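Local coordinates for uncharacterized CONSERVED DOMAIN PROTEIN (Vibrio cholerae, PDB 3LKV), which probably serves as the substrate-binding component of an ABC transporter and holds a phenylalanine between two alpha/beta lobes in this crystal, at residues P70-G75 and A255-G260; S156-L161 and I170-A175. One frame throughout, in Å; residues are numbered along the deposited sequence.

Contact 1 (P70-G75 and A255-G260); sequences PDVLVG and AAILEG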
ATOM      1  N   PRO A  70      11.891 -16.156   3.041  1.00 24.02           N
ATOM      2  CA  PRO A  70      12.209 -14.760   2.781  1.00 22.98           C
ATOM      3  C   PRO A  70      13.685 -14.523   3.074  1.00 21.76           C
ATOM      4  O   PRO A  70      14.285 -15.311   3.782  1.00 21.83           O
ATOM      5  CB  PRO A  70      11.347 -14.013   3.784  1.00 21.90           C
ATOM      6  CG  PRO A  70      11.297 -14.982   4.980  1.00 21.82           C
ATOM      7  CD  PRO A  70      11.277 -16.360   4.350  1.00 24.38           C
ATOM      8  N   ASP A  71      14.244 -13.437   2.570  1.00 21.31           N
ATOM      9  CA  ASP A  71      15.644 -13.069   2.848  1.00 20.80           C
ATOM     10  C   ASP A  71      15.752 -12.540   4.273  1.00 20.98           C
ATOM     11  O   ASP A  71      16.765 -12.759   4.972  1.00 20.85           O
ATOM     12  CB  ASP A  71      16.124 -12.029   1.844  1.00 21.01           C
ATOM     13  CG  ASP A  71      16.073 -12.537   0.381  1.00 25.14           C
ATOM     14  OD1 ASP A  71      16.847 -13.451   0.070  1.00 29.39           O
ATOM     15  OD2 ASP A  71      15.269 -12.067  -0.480  1.00 28.62           O
ATOM     16  N   VAL A  72      14.740 -11.800   4.722  1.00 19.11           N
ATOM     17  CA  VAL A  72      14.791 -11.220   6.052  1.00 18.84           C
ATOM     18  C   VAL A  72      13.401 -11.208   6.652  1.00 18.70           C
ATOM     19  O   VAL A  72      12.412 -10.899   5.956  1.00 19.72           O
ATOM     20  CB  VAL A  72      15.360  -9.733   6.068  1.00 19.10           C
ATOM     21  CG1 VAL A  72      15.417  -9.216   7.491  1.00 14.43           C
ATOM     22  CG2 VAL A  72      16.757  -9.684   5.444  1.00 18.36           C
ATOM     23  N   LEU A  73      13.334 -11.574   7.921  1.00 19.23           N
ATOM     24  CA  LEU A  73      12.080 -11.534   8.665  1.00 19.44           C
ATOM     25  C   LEU A  73      12.132 -10.340   9.607  1.00 18.24           C
ATOM     26  O   LEU A  73      13.180 -10.084  10.195  1.00 19.06           O
ATOM     27  CB  LEU A  73      11.876 -12.806   9.457  1.00 18.58           C
ATOM     28  CG  LEU A  73      11.638 -14.088   8.684  1.00 20.89           C
ATOM     29  CD1 LEU A  73      12.135 -15.286   9.549  1.00 16.29           C
ATOM     30  CD2 LEU A  73      10.147 -14.219   8.359  1.00 18.63           C
ATOM     31  N   VAL A  74      11.044  -9.589   9.697  1.00 17.58           N
ATOM     32  CA  VAL A  74      10.995  -8.418  10.557  1.00 18.56           C
ATOM     33  C   VAL A  74       9.875  -8.644  11.565  1.00 19.58           C
ATOM     34  O   VAL A  74       8.713  -8.946  11.170  1.00 20.44           O
ATOM     35  CB  VAL A  74      10.731  -7.113   9.767  1.00 19.13           C
ATOM     36  CG1 VAL A  74      10.527  -5.959  10.750  1.00 17.90           C
ATOM     37  CG2 VAL A  74      11.903  -6.805   8.794  1.00 15.83           C
ATOM     38  N   GLY A  75      10.210  -8.605  12.837  1.00 19.30           N
ATOM     39  CA  GLY A  75       9.191  -8.753  13.862  1.00 19.73           C
ATOM     40  C   GLY A  75       8.954  -7.418  14.527  1.00 19.93           C
ATOM     41  O   GLY A  75       9.821  -6.903  15.272  1.00 19.43           O
ATOM     42  N   ALA A 255      18.714  -3.590   5.176  1.00 17.66           N
ATOM     43  CA  ALA A 255      19.574  -3.430   3.990  1.00 18.89           C
ATOM     44  C   ALA A 255      20.956  -4.027   4.232  1.00 19.24           C
ATOM     45  O   ALA A 255      21.509  -4.678   3.338  1.00 19.70           O
ATOM     46  CB  ALA A 255      19.686  -1.982   3.500  1.00 16.85           C
ATOM     47  N   ALA A 256      21.506  -3.836   5.436  1.00 19.40           N
ATOM     48  CA  ALA A 256      22.850  -4.345   5.705  1.00 19.28           C
ATOM     49  C   ALA A 256      22.802  -5.866   5.611  1.00 18.14           C
ATOM     50  O   ALA A 256      23.683  -6.486   5.039  1.00 19.44           O
ATOM     51  CB  ALA A 256      23.364  -3.856   7.093  1.00 18.58           C
ATOM     52  N   ILE A 257      21.734  -6.476   6.086  1.00 17.61           N
ATOM     53  CA  ILE A 257      21.665  -7.940   6.048  1.00 17.07           C
ATOM     54  C   ILE A 257      21.542  -8.429   4.610  1.00 18.45           C
ATOM     55  O   ILE A 257      22.167  -9.412   4.192  1.00 17.57           O
ATOM     56  CB  ILE A 257      20.503  -8.458   6.935  1.00 16.64           C
ATOM     57  CG1 ILE A 257      20.881  -8.199   8.396  1.00 17.80           C
ATOM     58  CG2 ILE A 257      20.181  -9.948   6.683  1.00 14.82           C
ATOM     59  CD1 ILE A 257      19.787  -8.367   9.445  1.00 18.35           C
ATOM     60  N   LEU A 258      20.717  -7.745   3.849  1.00 19.12           N
ATOM     61  CA  LEU A 258      20.490  -8.127   2.457  1.00 20.29           C
ATOM     62  C   LEU A 258      21.803  -8.075   1.678  1.00 21.44           C
ATOM     63  O   LEU A 258      21.981  -8.811   0.751  1.00 23.06           O
ATOM     64  CB  LEU A 258      19.444  -7.187   1.806  1.00 19.53           C
ATOM     65  CG  LEU A 258      17.969  -7.445   2.206  1.00 19.61           C
ATOM     66  CD1 LEU A 258      17.096  -6.374   1.663  1.00 18.32           C
ATOM     67  CD2 LEU A 258      17.473  -8.810   1.727  1.00 15.80           C
ATOM     68  N   GLU A 259      22.701  -7.209   2.083  1.00 21.97           N
ATOM     69  CA  GLU A 259      23.978  -7.050   1.459  1.00 24.43           C
ATOM     70  C   GLU A 259      25.048  -7.970   2.022  1.00 23.66           C
ATOM     71  O   GLU A 259      26.212  -7.807   1.735  1.00 23.85           O
ATOM     72  CB  GLU A 259      24.412  -5.565   1.579  1.00 25.60           C
ATOM     73  CG  GLU A 259      23.621  -4.729   0.574  1.00 31.62           C
ATOM     74  CD  GLU A 259      23.406  -3.267   0.970  1.00 40.64           C
ATOM     75  OE1 GLU A 259      24.253  -2.711   1.751  1.00 40.66           O
ATOM     76  OE2 GLU A 259      22.369  -2.709   0.458  1.00 43.93           O
ATOM     77  N   GLY A 260      24.647  -8.956   2.796  1.00 23.10           N
ATOM     78  CA  GLY A 260      25.553  -9.960   3.240  1.00 22.98           C
ATOM     79  C   GLY A 260      26.098  -9.811   4.649  1.00 22.56           C
ATOM     80  O   GLY A 260      26.998 -10.548   4.992  1.00 22.95           O
TER

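Contact 2 (S156-L161 and I170-A175); sequences SLMELL and IKLVEA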
ATOM      1  N   SER A 156       8.750  -6.433  31.714  1.00 25.42           N
ATOM      2  CA  SER A 156       9.994  -5.665  31.890  1.00 24.95           C
ATOM      3  C   SER A 156       9.688  -4.228  32.329  1.00 24.77           C
ATOM      4  O   SER A 156      10.343  -3.696  33.215  1.00 25.07           O
ATOM      5  CB  SER A 156      10.803  -5.643  30.591  1.00 25.39           C
ATOM      6  OG  SER A 156      11.105  -6.952  30.165  1.00 26.96           O
ATOM      7  N   LEU A 157       8.702  -3.584  31.710  1.00 23.35           N
ATOM      8  CA  LEU A 157       8.368  -2.240  32.102  1.00 23.33           C
ATOM      9  C   LEU A 157       7.844  -2.140  33.550  1.00 23.66           C
ATOM     10  O   LEU A 157       8.203  -1.197  34.258  1.00 22.46           O
ATOM     11  CB  LEU A 157       7.385  -1.580  31.134  1.00 22.82           C
ATOM     12  CG  LEU A 157       7.902  -1.313  29.703  1.00 23.01           C
ATOM     13  CD1 LEU A 157       6.700  -1.143  28.759  1.00 21.46           C
ATOM     14  CD2 LEU A 157       8.835  -0.107  29.626  1.00 21.96           C
HETATM   15  N   MSE A 158       7.023  -3.087  33.988  1.00 25.05           N
HETATM   16  CA  MSE A 158       6.540  -3.099  35.377  1.00 26.69           C
HETATM   17  C   MSE A 158       7.718  -3.207  36.375  1.00 28.25           C
HETATM   18  O   MSE A 158       7.662  -2.616  37.450  1.00 27.75           O
HETATM   19  CB  MSE A 158       5.516  -4.221  35.626  1.00 26.41           C
HETATM   20  CG  MSE A 158       4.212  -4.007  34.873  1.00 28.56           C
HETATM   21 SE   MSE A 158       3.349  -2.322  35.498  0.75 34.18          SE
HETATM   22  CE  MSE A 158       3.276  -2.858  37.407  1.00 24.97           C
ATOM     23  N   GLU A 159       8.788  -3.933  36.036  1.00 29.34           N
ATOM     24  CA  GLU A 159       9.905  -4.003  36.964  1.00 30.59           C
ATOM     25  C   GLU A 159      10.531  -2.621  37.070  1.00 30.71           C
ATOM     26  O   GLU A 159      10.938  -2.215  38.136  1.00 30.88           O
ATOM     27  CB  GLU A 159      10.957  -4.986  36.509  1.00 31.51           C
ATOM     28  CG  GLU A 159      10.676  -6.427  36.919  1.00 34.39           C
ATOM     29  CD  GLU A 159      11.679  -7.421  36.312  0.30 33.67           C
ATOM     30  OE1 GLU A 159      12.842  -7.021  36.089  0.30 32.51           O
ATOM     31  OE2 GLU A 159      11.293  -8.590  36.052  0.30 33.04           O
ATOM     32  N   LEU A 160      10.611  -1.889  35.965  1.00 30.33           N
ATOM     33  CA  LEU A 160      11.181  -0.548  36.020  1.00 30.35           C
ATOM     34  C   LEU A 160      10.239   0.418  36.740  1.00 31.01           C
ATOM     35  O   LEU A 160      10.683   1.311  37.471  1.00 31.52           O
ATOM     36  CB  LEU A 160      11.493  -0.005  34.635  1.00 29.39           C
ATOM     37  CG  LEU A 160      12.691  -0.661  33.928  1.00 29.06           C
ATOM     38  CD1 LEU A 160      12.666  -0.236  32.444  1.00 25.81           C
ATOM     39  CD2 LEU A 160      14.071  -0.305  34.574  1.00 24.19           C
ATOM     40  N   LEU A 161       8.941   0.276  36.498  1.00 30.91           N
ATOM     41  CA  LEU A 161       7.991   1.169  37.114  1.00 30.80           C
ATOM     42  C   LEU A 161       7.988   0.946  38.658  1.00 31.98           C
ATOM     43  O   LEU A 161       7.981   1.932  39.408  1.00 31.66           O
ATOM     44  CB  LEU A 161       6.619   0.989  36.495  1.00 29.91           C
ATOM     45  CG  LEU A 161       5.508   1.897  37.000  1.00 29.21           C
ATOM     46  CD1 LEU A 161       5.841   3.374  36.850  1.00 27.46           C
ATOM     47  CD2 LEU A 161       4.204   1.546  36.268  1.00 27.94           C
ATOM     48  N   ILE A 170       5.863   6.822  45.654  1.00 31.67           N
ATOM     49  CA  ILE A 170       4.567   6.789  44.988  1.00 31.01           C
ATOM     50  C   ILE A 170       4.044   5.358  45.018  1.00 30.56           C
ATOM     51  O   ILE A 170       4.745   4.411  44.656  1.00 31.49           O
ATOM     52  CB  ILE A 170       4.690   7.299  43.517  1.00 31.38           C
ATOM     53  CG1 ILE A 170       4.966   8.807  43.516  1.00 32.12           C
ATOM     54  CG2 ILE A 170       3.449   7.009  42.688  1.00 28.92           C
ATOM     55  CD1 ILE A 170       5.475   9.295  42.178  1.00 31.85           C
ATOM     56  N   LYS A 171       2.810   5.221  45.448  1.00 28.95           N
ATOM     57  CA  LYS A 171       2.127   3.963  45.492  1.00 29.41           C
ATOM     58  C   LYS A 171       1.675   3.591  44.062  1.00 28.88           C
ATOM     59  O   LYS A 171       1.251   4.458  43.305  1.00 27.72           O
ATOM     60  CB  LYS A 171       0.923   4.149  46.430  1.00 30.58           C
ATOM     61  CG  LYS A 171      -0.013   2.953  46.565  1.00 33.20           C
ATOM     62  CD  LYS A 171      -1.222   3.277  47.513  0.40 31.37           C
ATOM     63  CE  LYS A 171      -1.961   2.000  47.985  0.40 31.18           C
ATOM     64  NZ  LYS A 171      -2.897   1.418  46.984  0.40 28.47           N
ATOM     65  N   LEU A 172       1.836   2.322  43.689  1.00 28.02           N
ATOM     66  CA  LEU A 172       1.361   1.773  42.410  1.00 28.63           C
ATOM     67  C   LEU A 172       0.078   1.029  42.605  1.00 27.06           C
ATOM     68  O   LEU A 172       0.030   0.202  43.423  1.00 26.28           O
ATOM     69  CB  LEU A 172       2.357   0.751  41.830  1.00 28.50           C
ATOM     70  CG  LEU A 172       3.477   1.318  41.002  1.00 33.16           C
ATOM     71  CD1 LEU A 172       4.268   0.154  40.327  1.00 33.81           C
ATOM     72  CD2 LEU A 172       2.886   2.286  39.963  1.00 33.31           C
ATOM     73  N   VAL A 173      -0.937   1.318  41.827  1.00 27.35           N
ATOM     74  CA  VAL A 173      -2.153   0.560  41.837  1.00 27.88           C
ATOM     75  C   VAL A 173      -2.267  -0.186  40.518  1.00 27.83           C
ATOM     76  O   VAL A 173      -2.359   0.430  39.475  1.00 27.55           O
ATOM     77  CB  VAL A 173      -3.350   1.481  41.962  1.00 28.59           C
ATOM     78  CG1 VAL A 173      -4.634   0.645  42.004  1.00 28.94           C
ATOM     79  CG2 VAL A 173      -3.222   2.348  43.225  1.00 30.67           C
ATOM     80  N   GLU A 174      -2.276  -1.507  40.559  1.00 27.39           N
ATOM     81  CA  GLU A 174      -2.131  -2.331  39.361  1.00 28.04           C
ATOM     82  C   GLU A 174      -3.330  -3.189  39.039  1.00 27.07           C
ATOM     83  O   GLU A 174      -3.955  -3.729  39.940  1.00 28.03           O
ATOM     84  CB  GLU A 174      -0.991  -3.318  39.555  1.00 29.20           C
ATOM     85  CG  GLU A 174       0.277  -2.739  40.151  1.00 34.44           C
ATOM     86  CD  GLU A 174       1.395  -3.790  40.373  1.00 39.14           C
ATOM     87  OE1 GLU A 174       1.344  -4.939  39.825  1.00 41.16           O
ATOM     88  OE2 GLU A 174       2.342  -3.412  41.107  1.00 43.92           O
ATOM     89  N   ALA A 175      -3.618  -3.377  37.760  1.00 25.80           N
ATOM     90  CA  ALA A 175      -4.577  -4.376  37.355  1.00 25.40           C
ATOM     91  C   ALA A 175      -4.119  -5.002  36.036  1.00 25.59           C
ATOM     92  O   ALA A 175      -3.486  -4.334  35.210  1.00 27.52           O
ATOM     93  CB  ALA A 175      -5.905  -3.773  37.222  1.00 24.80           C
TER

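Contact 1 (P70-G75 and A255-G260)
In the lobe built on the six-stranded parallel sheet of this periplasmic-binding-protein fold, the start of strand 72-76 meets the last turn of helix 243-258. Val72 on the strand touches both Ile257 and Leu258 on the helix. The sheet order puts 72-76 between strands 9-15 and 93-98, and the helix packs across one face of it. The contact is apolar, and no hydrogen bond joins the two segments.

One methyl of Val72 does most of the work. Its CG2 lies 3.7 Å from Ile257 CG2 and 3.9 Å from Leu258 CD2. Val72 CG1 is anti to the backbone N (chi1 -178°), which leaves CG2 beside that N as the branch facing the helix. Ile257 answers with its short branch, CG2. The same side chain also touches Val94 of the adjoining strand and Pro92, while Val72 itself packs on Val94.

Leu258 reaches the strand with the end of its side chain. Its CB does not aim at the strand, but its CD2 methyl makes the touch, and the side chain also touches Ala9 of strand 9-15. The last turn of the helix thus touches three adjacent strands, 9-15, 72-76 and 93-98. Asp71 enters through its CB methylene. Its carboxylate is engaged by the sheet: OD2 takes a hydrogen bond from the backbone N of Lys10.

The helix ends at this contact, at Leu258, and is closed by a Schellman motif. Gly260, with positive phi (100°), is its C-prime residue. Gly260 N bonds to Ile257 O at 2.9 Å, and Lys261 N pairs with Ala256 O. On Leu258, the last helical residue, CD2 comes within 3.5 Å of Asp71 CB.

Contact 2 (S156-L161 and I170-A175)
Leu161 and Leu172 meet with their branched ends, and the two side chains run at a slant to each other. Leu172 brings both methyls to the partner: CD1 and CD2 each lie 4.0 Å from Leu161 CG. Its CD2 also lies 4.0 Å from Leu161 CD2. The fork of Leu172 therefore sits against the branch point of Leu161. Leu161 has CG anti to its backbone N (chi1 -178°), and its CB already points at the strand. Leu161 also touches Val126 and Val130 of helix 126-136.

These residues belong to a beta-alpha-beta unit, made of strand 142-147, helix 152-167 and strand 171-176. The helix and the second strand run nearly antiparallel, at 156°, with 11.4 Å between the axes of the two short segments. Strand 171-176 lies at an edge of the six-stranded mixed sheet within the chain. Leu172 and Glu174, two apart along the strand, both point their CB atoms at the helix.

Met158, present as selenomethionine, makes the second half of the contact. Its chain bends at chi2 (-62°) and again at chi3, and this double bend carries CE across to the strand. There it lies 3.6 Å from Glu174 CD and 3.7 Å from Glu174 OE1. The two side chains pass one another, heading in roughly opposite senses from their own backbones. Glu174 is extended beyond CG and reaches across to the helix, with OE2 in a salt bridge to Lys162, one residue past the helical segment. The Met158 methyl thus lies over the flat face of a carboxylate that already has a charged partner. A looser touch, 4.3 Å from Met158 CE to Leu172 CD1, links the two halves.

How the contacts relate
Contact 1 and contact 2 each set a helix against a strand, one in each lobe. Their centres are about 36 Å apart, on opposite sides of the chain's centre, and they share no element. Both are partly buried and mainly apolar. Contact 1 brings together segments 180 residues apart and uses an inner strand of the parallel sheet. Contact 2 joins a helix to the strand that follows it and uses an edge strand of the mixed sheet. Their acids differ too. Asp71 turns its carboxylate to a backbone N in its own sheet, whereas Glu174 reaches a lysine of the helix. Contact 2 is nested within the loop that contact 1 closes.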